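Local coordinates for protein thiamine pyrophosphokinase (PDB 2G9Z) that catalyses the transfer of pyrophosphate to thiamin, making thiamin diphosphate, with magnesium ions bound at its active site, at residues L251-N256 / C327-V332; L281-K286 / T305-Q310; Y44-P49 / Y257-N262; T206-N211 / T238-T243. One frame throughout, in Å; residues are numbered along the deposited sequence.

Interaction 1: L251-N256 / C327-V332; sequences LKKGVN and CSDDIV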
loop_
_atom_site.group_PDB
_atom_site.type_symbol
_atom_site.label_atom_id
_atom_site.label_comp_id
_atom_site.label_asym_id
_atom_site.label_seq_id
_atom_site.Cartn_x
_atom_site.Cartn_y
_atom_site.Cartn_z
ATOM N N LEU A 251 -3.705 1.302 -15.718
ATOM C CA LEU A 251 -3.665 2.027 -16.973
ATOM C C LEU A 251 -2.943 1.014 -17.852
ATOM O O LEU A 251 -1.972 0.395 -17.415
ATOM C CB LEU A 251 -2.845 3.310 -16.837
ATOM C CG LEU A 251 -3.464 4.409 -15.971
ATOM C CD1 LEU A 251 -2.496 5.572 -15.857
ATOM C CD2 LEU A 251 -4.777 4.869 -16.593
ATOM N N LYS A 252 -3.419 0.821 -19.074
ATOM C CA LYS A 252 -2.801 -0.161 -19.953
ATOM C C LYS A 252 -1.788 0.426 -20.919
ATOM O O LYS A 252 -1.956 1.541 -21.407
ATOM C CB LYS A 252 -3.873 -0.901 -20.752
ATOM C CG LYS A 252 -4.924 -1.618 -19.909
ATOM C CD LYS A 252 -5.731 -2.562 -20.782
ATOM C CE LYS A 252 -6.697 -3.413 -19.965
ATOM N NZ LYS A 252 -7.147 -4.601 -20.758
ATOM N N LYS A 253 -0.736 -0.343 -21.187
ATOM C CA LYS A 253 0.300 0.064 -22.129
ATOM C C LYS A 253 -0.391 0.715 -23.322
ATOM O O LYS A 253 -1.311 0.137 -23.902
ATOM C CB LYS A 253 1.079 -1.164 -22.602
ATOM C CG LYS A 253 2.141 -0.883 -23.653
ATOM C CD LYS A 253 2.886 -2.168 -23.993
ATOM C CE LYS A 253 4.042 -1.921 -24.942
ATOM N NZ LYS A 253 4.719 -3.202 -25.286
ATOM N N GLY A 254 0.054 1.913 -23.680
ATOM C CA GLY A 254 -0.555 2.616 -24.794
ATOM C C GLY A 254 -1.328 3.830 -24.307
ATOM O O GLY A 254 -1.049 4.363 -23.236
ATOM N N VAL A 255 -2.307 4.264 -25.096
ATOM C CA VAL A 255 -3.121 5.420 -24.747
ATOM C C VAL A 255 -4.336 5.022 -23.906
ATOM O O VAL A 255 -5.024 4.043 -24.201
ATOM C CB VAL A 255 -3.612 6.149 -26.024
ATOM C CG1 VAL A 255 -4.398 7.401 -25.649
ATOM C CG2 VAL A 255 -2.425 6.522 -26.897
ATOM N N ASN A 256 -4.588 5.787 -22.851
ATOM C CA ASN A 256 -5.727 5.541 -21.976
ATOM C C ASN A 256 -6.540 6.821 -21.868
ATOM O O ASN A 256 -5.990 7.893 -21.638
ATOM C CB ASN A 256 -5.262 5.150 -20.563
ATOM C CG ASN A 256 -4.551 3.813 -20.523
ATOM O OD1 ASN A 256 -5.180 2.750 -20.417
ATOM N ND2 ASN A 256 -3.234 3.856 -20.613
ATOM N N CYS A 327 1.144 5.444 -21.638
ATOM C CA CYS A 327 2.222 4.830 -20.872
ATOM C C CYS A 327 2.928 3.747 -21.674
ATOM O O CYS A 327 2.290 3.009 -22.417
ATOM C CB CYS A 327 1.658 4.239 -19.580
ATOM S SG CYS A 327 0.372 2.994 -19.834
ATOM N N SER A 328 4.245 3.650 -21.510
ATOM C CA SER A 328 5.032 2.655 -22.238
ATOM C C SER A 328 4.805 1.223 -21.761
ATOM O O SER A 328 5.265 0.277 -22.394
ATOM C CB SER A 328 6.519 2.985 -22.134
ATOM O OG SER A 328 6.933 3.000 -20.785
ATOM N N ASP A 329 4.102 1.076 -20.641
ATOM C CA ASP A 329 3.800 -0.231 -20.049
ATOM C C ASP A 329 2.708 -0.045 -19.014
ATOM O O ASP A 329 2.472 1.076 -18.551
ATOM C CB ASP A 329 5.033 -0.817 -19.358
ATOM C CG ASP A 329 5.677 -1.922 -20.159
ATOM O OD1 ASP A 329 4.969 -2.891 -20.500
ATOM O OD2 ASP A 329 6.889 -1.822 -20.439
ATOM N N ASP A 330 2.046 -1.136 -18.642
ATOM C CA ASP A 330 0.977 -1.052 -17.656
ATOM C C ASP A 330 1.474 -0.327 -16.412
ATOM O O ASP A 330 2.626 -0.484 -16.001
ATOM C CB ASP A 330 0.482 -2.445 -17.244
ATOM C CG ASP A 330 -0.246 -3.180 -18.364
ATOM O OD1 ASP A 330 -0.598 -2.554 -19.390
ATOM O OD2 ASP A 330 -0.481 -4.398 -18.205
ATOM N N ILE A 331 0.602 0.477 -15.819
ATOM C CA ILE A 331 0.957 1.193 -14.609
ATOM C C ILE A 331 -0.300 1.462 -13.802
ATOM O O ILE A 331 -1.370 1.737 -14.351
ATOM C CB ILE A 331 1.697 2.524 -14.926
ATOM C CG1 ILE A 331 2.168 3.186 -13.620
ATOM C CG2 ILE A 331 0.786 3.455 -15.716
ATOM C CD1 ILE A 331 3.065 4.425 -13.835
ATOM N N VAL A 332 -0.162 1.366 -12.489
ATOM C CA VAL A 332 -1.270 1.585 -11.575
ATOM C C VAL A 332 -1.599 3.061 -11.391
ATOM O O VAL A 332 -0.708 3.902 -11.331
ATOM C CB VAL A 332 -0.948 1.010 -10.175
ATOM C CG1 VAL A 332 -1.988 1.467 -9.164
ATOM C CG2 VAL A 332 -0.890 -0.510 -10.240
HETATM O O HOH W 1 5.454 -4.641 -22.491
#

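Interaction 2: L281-K286 / T305-Q310; sequences LPLSNK and TEMLGQ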
loop_
_atom_site.group_PDB
_atom_site.type_symbol
_atom_site.label_atom_id
_atom_site.label_comp_id
_atom_site.label_asym_id
_atom_site.label_seq_id
_atom_site.Cartn_x
_atom_site.Cartn_y
_atom_site.Cartn_z
ATOM N N LEU A 281 1.496 4.961 -10.180
ATOM C CA LEU A 281 2.453 4.146 -9.445
ATOM C C LEU A 281 3.073 2.987 -10.215
ATOM O O LEU A 281 2.409 1.999 -10.517
ATOM C CB LEU A 281 1.744 3.654 -8.179
ATOM C CG LEU A 281 0.785 4.768 -7.716
ATOM C CD1 LEU A 281 -0.187 4.257 -6.685
ATOM C CD2 LEU A 281 1.588 5.953 -7.189
ATOM N N PRO A 282 4.372 3.099 -10.537
ATOM C CA PRO A 282 5.105 2.068 -11.279
ATOM C C PRO A 282 5.503 0.921 -10.354
ATOM O O PRO A 282 6.655 0.818 -9.931
ATOM C CB PRO A 282 6.306 2.836 -11.818
ATOM C CG PRO A 282 6.618 3.777 -10.696
ATOM C CD PRO A 282 5.242 4.254 -10.235
ATOM N N LEU A 283 4.540 0.058 -10.053
ATOM C CA LEU A 283 4.764 -1.062 -9.149
ATOM C C LEU A 283 5.069 -2.412 -9.802
ATOM O O LEU A 283 5.107 -3.432 -9.115
ATOM C CB LEU A 283 3.556 -1.192 -8.217
ATOM C CG LEU A 283 3.376 0.028 -7.303
ATOM C CD1 LEU A 283 2.016 0.017 -6.623
ATOM C CD2 LEU A 283 4.497 0.035 -6.277
ATOM N N SER A 284 5.295 -2.433 -11.112
ATOM C CA SER A 284 5.592 -3.694 -11.798
ATOM C C SER A 284 7.093 -3.921 -11.977
ATOM O O SER A 284 7.909 -3.107 -11.560
ATOM C CB SER A 284 4.929 -3.721 -13.174
ATOM O OG SER A 284 5.636 -2.898 -14.083
ATOM N N ASN A 285 7.442 -5.033 -12.621
ATOM C CA ASN A 285 8.834 -5.388 -12.864
ATOM C C ASN A 285 9.320 -4.827 -14.200
ATOM O O ASN A 285 10.380 -5.207 -14.698
ATOM C CB ASN A 285 8.994 -6.914 -12.840
ATOM C CG ASN A 285 8.337 -7.590 -14.029
ATOM O OD1 ASN A 285 7.402 -7.056 -14.625
ATOM N ND2 ASN A 285 8.815 -8.782 -14.368
ATOM N N LYS A 286 8.529 -3.932 -14.782
ATOM C CA LYS A 286 8.884 -3.299 -16.047
ATOM C C LYS A 286 9.207 -1.840 -15.750
ATOM O O LYS A 286 8.306 -1.030 -15.520
ATOM C CB LYS A 286 7.719 -3.391 -17.034
ATOM C CG LYS A 286 7.344 -4.814 -17.425
ATOM C CD LYS A 286 8.493 -5.516 -18.137
ATOM C CE LYS A 286 8.102 -6.913 -18.596
ATOM N NZ LYS A 286 7.762 -7.813 -17.459
ATOM N N THR A 305 9.193 7.172 -15.133
ATOM C CA THR A 305 8.875 6.879 -13.744
ATOM C C THR A 305 9.246 5.457 -13.325
ATOM O O THR A 305 9.131 4.509 -14.106
ATOM C CB THR A 305 7.373 7.098 -13.470
ATOM O OG1 THR A 305 7.120 6.937 -12.067
ATOM C CG2 THR A 305 6.525 6.102 -14.264
ATOM N N GLU A 306 9.704 5.318 -12.087
ATOM C CA GLU A 306 10.069 4.012 -11.557
ATOM C C GLU A 306 10.350 4.117 -10.067
ATOM O O GLU A 306 10.644 5.198 -9.557
ATOM C CB GLU A 306 11.307 3.461 -12.286
ATOM C CG GLU A 306 12.618 4.179 -11.979
ATOM C CD GLU A 306 13.782 3.643 -12.806
ATOM O OE1 GLU A 306 13.910 2.406 -12.936
ATOM O OE2 GLU A 306 14.574 4.457 -13.321
ATOM N N MET A 307 10.222 3.001 -9.359
ATOM C CA MET A 307 10.511 2.998 -7.936
ATOM C C MET A 307 12.023 3.188 -7.867
ATOM O O MET A 307 12.745 2.725 -8.754
ATOM C CB MET A 307 10.074 1.671 -7.304
ATOM C CG MET A 307 8.564 1.489 -7.282
ATOM S SD MET A 307 7.679 2.828 -6.416
ATOM C CE MET A 307 7.711 2.210 -4.700
ATOM N N LEU A 308 12.492 3.878 -6.831
ATOM C CA LEU A 308 13.916 4.183 -6.680
ATOM C C LEU A 308 14.213 5.371 -7.586
ATOM O O LEU A 308 15.366 5.704 -7.841
ATOM C CB LEU A 308 14.800 3.002 -7.094
ATOM C CG LEU A 308 15.087 1.895 -6.083
ATOM C CD1 LEU A 308 16.144 2.351 -5.085
ATOM C CD2 LEU A 308 13.796 1.510 -5.397
ATOM N N GLY A 309 13.152 5.998 -8.078
ATOM C CA GLY A 309 13.300 7.150 -8.948
ATOM C C GLY A 309 12.143 8.096 -8.701
ATOM O O GLY A 309 11.659 8.203 -7.574
ATOM N N GLN A 310 11.691 8.781 -9.747
ATOM C CA GLN A 310 10.569 9.704 -9.605
ATOM C C GLN A 310 9.238 8.989 -9.780
ATOM O O GLN A 310 9.079 8.130 -10.651
ATOM C CB GLN A 310 10.680 10.869 -10.607
ATOM C CG GLN A 310 11.376 10.529 -11.919
ATOM C CD GLN A 310 11.467 11.723 -12.868
ATOM O OE1 GLN A 310 11.771 12.843 -12.454
ATOM N NE2 GLN A 310 11.215 11.478 -14.143
HETATM O O HOH W 2 8.666 1.496 -13.888
#

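Interaction 3: Y44-P49 / Y257-N262; sequences YNHIQP and YISYKN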
loop_
_atom_site.group_PDB
_atom_site.type_symbol
_atom_site.label_atom_id
_atom_site.label_comp_id
_atom_site.label_asym_id
_atom_site.label_seq_id
_atom_site.Cartn_x
_atom_site.Cartn_y
_atom_site.Cartn_z
ATOM N N TYR A 44 -7.458 3.269 -28.463
ATOM C CA TYR A 44 -7.020 3.515 -27.097
ATOM C C TYR A 44 -7.872 2.753 -26.091
ATOM O O TYR A 44 -8.921 2.206 -26.432
ATOM C CB TYR A 44 -7.089 5.011 -26.776
ATOM C CG TYR A 44 -8.461 5.623 -26.969
ATOM C CD1 TYR A 44 -8.902 6.012 -28.234
ATOM C CD2 TYR A 44 -9.321 5.809 -25.886
ATOM C CE1 TYR A 44 -10.165 6.574 -28.418
ATOM C CE2 TYR A 44 -10.589 6.366 -26.059
ATOM C CZ TYR A 44 -11.004 6.747 -27.326
ATOM O OH TYR A 44 -12.252 7.305 -27.503
ATOM N N ASN A 45 -7.412 2.718 -24.846
ATOM C CA ASN A 45 -8.158 2.044 -23.796
ATOM C C ASN A 45 -9.044 3.077 -23.108
ATOM O O ASN A 45 -8.552 4.084 -22.605
ATOM C CB ASN A 45 -7.209 1.418 -22.773
ATOM C CG ASN A 45 -7.950 0.670 -21.680
ATOM O OD1 ASN A 45 -8.774 -0.199 -21.962
ATOM N ND2 ASN A 45 -7.656 1.003 -20.424
ATOM N N HIS A 46 -10.350 2.833 -23.107
ATOM C CA HIS A 46 -11.291 3.745 -22.472
ATOM C C HIS A 46 -11.621 3.214 -21.086
ATOM O O HIS A 46 -12.048 2.068 -20.942
ATOM C CB HIS A 46 -12.578 3.860 -23.297
ATOM C CG HIS A 46 -13.514 4.924 -22.813
ATOM N ND1 HIS A 46 -14.799 5.063 -23.295
ATOM C CD2 HIS A 46 -13.348 5.913 -21.901
ATOM C CE1 HIS A 46 -15.382 6.089 -22.701
ATOM N NE2 HIS A 46 -14.523 6.622 -21.851
ATOM N N ILE A 47 -11.404 4.042 -20.070
ATOM C CA ILE A 47 -11.677 3.657 -18.689
ATOM C C ILE A 47 -12.703 4.602 -18.072
ATOM O O ILE A 47 -12.545 5.819 -18.137
ATOM C CB ILE A 47 -10.410 3.736 -17.803
ATOM C CG1 ILE A 47 -9.221 3.068 -18.491
ATOM C CG2 ILE A 47 -10.681 3.051 -16.473
ATOM C CD1 ILE A 47 -7.912 3.241 -17.739
ATOM N N GLN A 48 -13.743 4.036 -17.471
ATOM C CA GLN A 48 -14.794 4.811 -16.814
ATOM C C GLN A 48 -14.899 4.268 -15.397
ATOM O O GLN A 48 -15.818 3.517 -15.069
ATOM C CB GLN A 48 -16.120 4.628 -17.543
ATOM C CG GLN A 48 -16.132 5.200 -18.942
ATOM C CD GLN A 48 -17.386 4.827 -19.698
ATOM O OE1 GLN A 48 -17.553 3.683 -20.117
ATOM N NE2 GLN A 48 -18.285 5.787 -19.861
ATOM N N PRO A 49 -13.956 4.658 -14.530
ATOM C CA PRO A 49 -13.899 4.214 -13.132
ATOM C C PRO A 49 -15.106 4.514 -12.255
ATOM O O PRO A 49 -15.390 3.769 -11.321
ATOM C CB PRO A 49 -12.649 4.911 -12.588
ATOM C CG PRO A 49 -11.858 5.293 -13.829
ATOM C CD PRO A 49 -12.941 5.695 -14.781
ATOM N N TYR A 257 -7.848 6.713 -22.048
ATOM C CA TYR A 257 -8.714 7.871 -21.913
ATOM C C TYR A 257 -9.617 7.578 -20.725
ATOM O O TYR A 257 -10.419 6.648 -20.764
ATOM C CB TYR A 257 -9.551 8.092 -23.179
ATOM C CG TYR A 257 -10.602 9.178 -23.030
ATOM C CD1 TYR A 257 -10.262 10.448 -22.568
ATOM C CD2 TYR A 257 -11.940 8.929 -23.344
ATOM C CE1 TYR A 257 -11.228 11.447 -22.420
ATOM C CE2 TYR A 257 -12.915 9.919 -23.201
ATOM C CZ TYR A 257 -12.552 11.173 -22.739
ATOM O OH TYR A 257 -13.512 12.152 -22.594
ATOM N N ILE A 258 -9.453 8.348 -19.655
ATOM C CA ILE A 258 -10.257 8.166 -18.453
ATOM C C ILE A 258 -11.341 9.231 -18.492
ATOM O O ILE A 258 -11.032 10.416 -18.530
ATOM C CB ILE A 258 -9.409 8.352 -17.165
ATOM C CG1 ILE A 258 -8.305 7.292 -17.090
ATOM C CG2 ILE A 258 -10.300 8.248 -15.938
ATOM C CD1 ILE A 258 -7.175 7.488 -18.087
ATOM N N SER A 259 -12.606 8.813 -18.490
ATOM C CA SER A 259 -13.705 9.771 -18.550
ATOM C C SER A 259 -14.747 9.588 -17.457
ATOM O O SER A 259 -14.864 8.521 -16.857
ATOM C CB SER A 259 -14.391 9.708 -19.919
ATOM O OG SER A 259 -15.039 8.463 -20.110
ATOM N N TYR A 260 -15.503 10.655 -17.218
ATOM C CA TYR A 260 -16.552 10.687 -16.206
ATOM C C TYR A 260 -17.448 11.887 -16.512
ATOM O O TYR A 260 -17.025 12.804 -17.211
ATOM C CB TYR A 260 -15.923 10.838 -14.821
ATOM C CG TYR A 260 -14.663 11.680 -14.835
ATOM C CD1 TYR A 260 -13.406 11.082 -14.943
ATOM C CD2 TYR A 260 -14.730 13.070 -14.816
ATOM C CE1 TYR A 260 -12.252 11.849 -15.040
ATOM C CE2 TYR A 260 -13.582 13.849 -14.913
ATOM C CZ TYR A 260 -12.347 13.231 -15.028
ATOM O OH TYR A 260 -11.209 13.989 -15.167
ATOM N N LYS A 261 -18.678 11.882 -15.999
ATOM C CA LYS A 261 -19.614 12.989 -16.236
ATOM C C LYS A 261 -18.909 14.302 -15.911
ATOM O O LYS A 261 -18.829 15.200 -16.746
ATOM C CB LYS A 261 -20.858 12.830 -15.357
ATOM C CG LYS A 261 -21.793 14.024 -15.366
ATOM C CD LYS A 261 -22.834 13.903 -14.254
ATOM C CE LYS A 261 -23.731 15.128 -14.200
ATOM N NZ LYS A 261 -24.512 15.294 -15.459
ATOM N N ASN A 262 -18.417 14.396 -14.680
ATOM C CA ASN A 262 -17.655 15.546 -14.203
ATOM C C ASN A 262 -16.938 15.099 -12.940
ATOM O O ASN A 262 -17.128 13.971 -12.484
ATOM C CB ASN A 262 -18.547 16.764 -13.912
ATOM C CG ASN A 262 -19.715 16.439 -13.012
ATOM O OD1 ASN A 262 -19.559 15.820 -11.964
ATOM N ND2 ASN A 262 -20.902 16.875 -13.415
HETATM O O HOH W 3 -17.843 8.655 -19.071
#

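Interaction 4: T206-N211 / T238-T243; sequences TIYVLN and TVFFIT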
loop_
_atom_site.group_PDB
_atom_site.type_symbol
_atom_site.label_atom_id
_atom_site.label_comp_id
_atom_site.label_asym_id
_atom_site.label_seq_id
_atom_site.Cartn_x
_atom_site.Cartn_y
_atom_site.Cartn_z
ATOM N N THR A 206 -15.971 -6.954 -15.003
ATOM C CA THR A 206 -15.522 -5.831 -14.193
ATOM C C THR A 206 -15.664 -6.286 -12.746
ATOM O O THR A 206 -16.765 -6.600 -12.290
ATOM C CB THR A 206 -16.390 -4.570 -14.416
ATOM O OG1 THR A 206 -16.218 -4.099 -15.760
ATOM C CG2 THR A 206 -15.984 -3.469 -13.446
ATOM N N ILE A 207 -14.543 -6.349 -12.036
ATOM C CA ILE A 207 -14.553 -6.776 -10.646
ATOM C C ILE A 207 -14.225 -5.633 -9.692
ATOM O O ILE A 207 -13.120 -5.090 -9.712
ATOM C CB ILE A 207 -13.525 -7.892 -10.383
ATOM C CG1 ILE A 207 -13.735 -9.054 -11.354
ATOM C CG2 ILE A 207 -13.669 -8.388 -8.940
ATOM C CD1 ILE A 207 -12.672 -10.141 -11.228
ATOM N N TYR A 208 -15.197 -5.274 -8.864
ATOM C CA TYR A 208 -15.022 -4.230 -7.866
ATOM C C TYR A 208 -14.554 -4.952 -6.613
ATOM O O TYR A 208 -15.240 -5.847 -6.114
ATOM C CB TYR A 208 -16.352 -3.516 -7.622
ATOM C CG TYR A 208 -16.807 -2.699 -8.812
ATOM C CD1 TYR A 208 -16.180 -1.497 -9.135
ATOM C CD2 TYR A 208 -17.835 -3.147 -9.640
ATOM C CE1 TYR A 208 -16.564 -0.758 -10.255
ATOM C CE2 TYR A 208 -18.227 -2.417 -10.763
ATOM C CZ TYR A 208 -17.585 -1.224 -11.064
ATOM O OH TYR A 208 -17.963 -0.502 -12.176
ATOM N N VAL A 209 -13.376 -4.586 -6.117
ATOM C CA VAL A 209 -12.824 -5.231 -4.931
ATOM C C VAL A 209 -12.794 -4.301 -3.716
ATOM O O VAL A 209 -12.224 -3.209 -3.776
ATOM C CB VAL A 209 -11.381 -5.732 -5.196
ATOM C CG1 VAL A 209 -10.860 -6.493 -3.981
ATOM C CG2 VAL A 209 -11.344 -6.611 -6.445
ATOM N N LEU A 210 -13.407 -4.738 -2.618
ATOM C CA LEU A 210 -13.418 -3.959 -1.373
ATOM C C LEU A 210 -12.479 -4.563 -0.327
ATOM O O LEU A 210 -12.332 -5.784 -0.252
ATOM C CB LEU A 210 -14.826 -3.919 -0.767
ATOM C CG LEU A 210 -15.952 -3.260 -1.557
ATOM C CD1 LEU A 210 -17.258 -3.392 -0.777
ATOM C CD2 LEU A 210 -15.608 -1.796 -1.811
ATOM N N ASN A 211 -11.840 -3.701 0.464
ATOM C CA ASN A 211 -10.961 -4.129 1.556
ATOM C C ASN A 211 -9.676 -4.883 1.207
ATOM O O ASN A 211 -9.112 -5.576 2.061
ATOM C CB ASN A 211 -11.771 -4.970 2.554
ATOM C CG ASN A 211 -13.070 -4.294 2.967
ATOM O OD1 ASN A 211 -13.099 -3.087 3.222
ATOM N ND2 ASN A 211 -14.152 -5.072 3.041
ATOM N N THR A 238 -11.540 -6.256 -16.048
ATOM C CA THR A 238 -11.149 -4.949 -15.533
ATOM C C THR A 238 -11.336 -4.984 -14.027
ATOM O O THR A 238 -12.431 -5.269 -13.538
ATOM C CB THR A 238 -12.022 -3.818 -16.116
ATOM O OG1 THR A 238 -11.903 -3.811 -17.542
ATOM C CG2 THR A 238 -11.571 -2.461 -15.573
ATOM N N VAL A 239 -10.264 -4.710 -13.291
ATOM C CA VAL A 239 -10.334 -4.727 -11.842
ATOM C C VAL A 239 -10.259 -3.330 -11.238
ATOM O O VAL A 239 -9.406 -2.523 -11.601
ATOM C CB VAL A 239 -9.198 -5.583 -11.241
ATOM C CG1 VAL A 239 -9.238 -5.513 -9.714
ATOM C CG2 VAL A 239 -9.335 -7.018 -11.707
ATOM N N PHE A 240 -11.177 -3.053 -10.322
ATOM C CA PHE A 240 -11.206 -1.776 -9.625
ATOM C C PHE A 240 -11.151 -2.030 -8.131
ATOM O O PHE A 240 -12.014 -2.719 -7.586
ATOM C CB PHE A 240 -12.494 -1.012 -9.920
ATOM C CG PHE A 240 -12.522 -0.370 -11.266
ATOM C CD1 PHE A 240 -11.640 0.660 -11.576
ATOM C CD2 PHE A 240 -13.452 -0.772 -12.219
ATOM C CE1 PHE A 240 -11.684 1.285 -12.816
ATOM C CE2 PHE A 240 -13.504 -0.152 -13.464
ATOM C CZ PHE A 240 -12.618 0.877 -13.760
ATOM N N PHE A 241 -10.129 -1.496 -7.475
ATOM C CA PHE A 241 -10.026 -1.631 -6.033
ATOM C C PHE A 241 -10.668 -0.370 -5.485
ATOM O O PHE A 241 -10.228 0.744 -5.794
ATOM C CB PHE A 241 -8.565 -1.679 -5.575
ATOM C CG PHE A 241 -7.865 -2.960 -5.890
ATOM C CD1 PHE A 241 -8.175 -4.127 -5.201
ATOM C CD2 PHE A 241 -6.878 -2.998 -6.864
ATOM C CE1 PHE A 241 -7.503 -5.319 -5.482
ATOM C CE2 PHE A 241 -6.202 -4.183 -7.152
ATOM C CZ PHE A 241 -6.515 -5.341 -6.462
ATOM N N ILE A 242 -11.726 -0.528 -4.702
ATOM C CA ILE A 242 -12.381 0.628 -4.114
ATOM C C ILE A 242 -12.034 0.602 -2.639
ATOM O O ILE A 242 -12.333 -0.368 -1.943
ATOM C CB ILE A 242 -13.910 0.575 -4.291
ATOM C CG1 ILE A 242 -14.270 0.728 -5.772
ATOM C CG2 ILE A 242 -14.566 1.687 -3.471
ATOM C CD1 ILE A 242 -15.756 0.612 -6.052
ATOM N N THR A 243 -11.374 1.654 -2.170
ATOM C CA THR A 243 -10.980 1.723 -0.771
ATOM C C THR A 243 -11.689 2.864 -0.080
ATOM O O THR A 243 -12.542 3.529 -0.664
ATOM C CB THR A 243 -9.462 1.945 -0.618
ATOM O OG1 THR A 243 -9.151 3.325 -0.861
ATOM C CG2 THR A 243 -8.701 1.081 -1.613
HETATM O O HOH W 4 -12.521 -1.010 0.721
#

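Interaction 1: L251-N256 / C327-V332
Leu251 and Ile331 form an antiparallel hydrogen-bonded pair. Leu251 N donates to Ile331 O at 2.7 Å, and Ile331 N returns a bond to Leu251 O at 3.0 Å. Both side chains start on one face of the sheet, where Leu251 CB lies 3.8 Å from Ile331 CG2, though the end of Ile331 leads away. At Lys252 the strand pairing lapses, and the backbone is instead held from within its own segment: the Asn256 amide accepts from Lys252 N through OD1 and donates through ND2 to Lys252 O. That same carbonyl oxygen, Lys252 O, lies 3.2 Å from Cys327 SG. Lys253 N donates to Asp330 OD1 (2.9 Å, N-H...O 162°), meeting it nearly along its C-O axis, while Asp330 OD2 is taken by Asn231. With CG anti to the backbone N (chi1 177°), the Lys253 chain extends past Ser328 O and lies alongside Asp329. Its NZ stays 4.8 Å from Asp329 OD1, and a water that donates to the carboxylate and accepts from the ammonium joins them. At Gly254 the pairing resumes with Cys327: Gly254 N reaches Cys327 O at 2.8 Å, almost straight at 174°, and Cys327 N reaches Gly254 O at 2.9 Å. The register has slipped by one residue between the two ladders. This slip falls where both chains pass between the two sheets, since 246-251 pairs with 331-336 in one and 254-259 with 322-327 in the other, while Ile331 and Cys327 pack on strand 289-294.

Interaction 2: L281-K286 / T305-Q310
Pro282 fits by van der Waals contact against Thr305, Glu306 and Met307, a buried meeting of two loops, one leaving strand 277-281 and the other leaving strand 303-305. The proline CG does most of the touching, 3.5 Å from Thr305 OG1 and 3.6 Å from Glu306 CA. Thr305 OG1 is turned anti to its backbone N (chi1 -174°) and donates to Gln310 O at 2.7 Å, in the carbonyl plane and on a lone pair; Glu306 N gives that oxygen a second bond. Both loops are tightly folded: Pro282 is the centre of an inverse gamma turn closed by a weak bond, Ser284 OG makes an ST turn, and Glu306 to Gly309 is a type II turn. Both fall in the family's vitamin B1 binding domain, and a bound imidodiphosphate analogue of thiamin diphosphate lies about 8 Å from the Thr305 side chain. Met307, bent at chi2 and chi3, brings CG to 3.3 Å from Pro282 O, while its CE reaches Leu283 CD2 at 4.2 Å. Farther along, a water donates to both Lys286 O and Thr305 O. The second subunit also meets these loops: its Asn225 bonds to Leu308 N and Gly309 O, and its Leu283 packs on Met307.

Interaction 3: Y44-P49 / Y257-N262
Ile47 and Ile258 lie side by side and point the same way, with Ile47 CD1 4.1 Å from Ile258 CG1. Pro49 meets the other branch of Ile258 at about a right angle, its CD 3.9 Å from Ile258 CG2. Beneath these side chains the backbones run parallel, their axes at 21°. Tyr257 N donates to Asn45 O, Ile47 N to Tyr257 O at 2.9 Å, and Ser259 N to Ile47 O at 3.0 Å. The reverse face carries the aromatic groups. The Tyr44 ring approaches Tyr257 through CE2, 3.5 Å from Tyr257 CB, while the rings of His46 and Tyr257 are near parallel (24°) but slid apart so that they barely overlap. His46 holds CG anti to its backbone N (chi1 -172°), which carries the imidazole toward Ser259 of the neighbouring strand. At its edge, NE2 shares a 2.6 Å hydrogen bond with Ser259 OG, and Tyr257 O lies in the ring plane. A water links Ser259 OG to Gln48 NE2 at the polar margin. Strand 45-47 borders a mixed sheet; its Ile47, with Ile258 of strand 254-259 and Pro49 just beyond the strand, packs on strand 246-251 of a second sheet, as in the beta-sandwich of thiamin pyrophosphokinases.

Interaction 4: T206-N211 / T238-T243
Four backbone hydrogen bonds zip Ile207 and Val209 to the adjacent strand 238-242. Ile207 N donates to Thr238 O at 2.8 Å and Val209 N to Phe240 O at 2.7 Å, while Phe240 N reaches Ile207 O and Ile242 N reaches Val209 O, each at 2.9 Å. Their alternation is that of a parallel pair, here the two strands of a beta-alpha-beta unit joined through helix 217-233, with axes at 22°. Beyond Leu210 direct pairing gives way to a water that accepts from Asn211 N and donates to Ile242 O; the Asn211 amide itself bonds to Leu69 O. On one face Val209 CB lies 3.6 Å from Phe241 CD1, and helices 155-170 and 217-233 cover this side. On the other face Tyr208 and Phe240 set their rings nearly parallel, planes at 15°, but the 5.7 Å between ring centroids leaves little overlap. Tyr208 CG sits beside the backbone N (chi1 -68°), which leans the ring over the partner strand and puts its CD1 against Ile242 CD1. Leu210 CD2 also packs on Ile242. At the start of the pair Thr206 CG2 meets the Phe240 ring at its edge and in its plane, 3.9 Å from CD2.

In the fold
Interaction 4 is the innermost, its centre about 3 Å from that of the chain, and joins two parallel strands with mostly apolar faces. Interactions 1 and 3 are only partly buried and share strand 254-259, with their segments alternating along the chain; Val255 O and Asn45 N bond between them. Both add a side-chain hydrogen bond across the contact (Asp330 with Lys253 N, His46 with Ser259), whereas those across interaction 4 are all backbone ones; each of the four has a bridging water. Interaction 2, about 20 Å from the chain centre, is buried yet without regular structure, and is nested in the loop closed by interaction 1, which it meets through Val332 O and Leu281 N. Interaction 3 touches interaction 4 where Pro49 and Ile47 pack on Phe240.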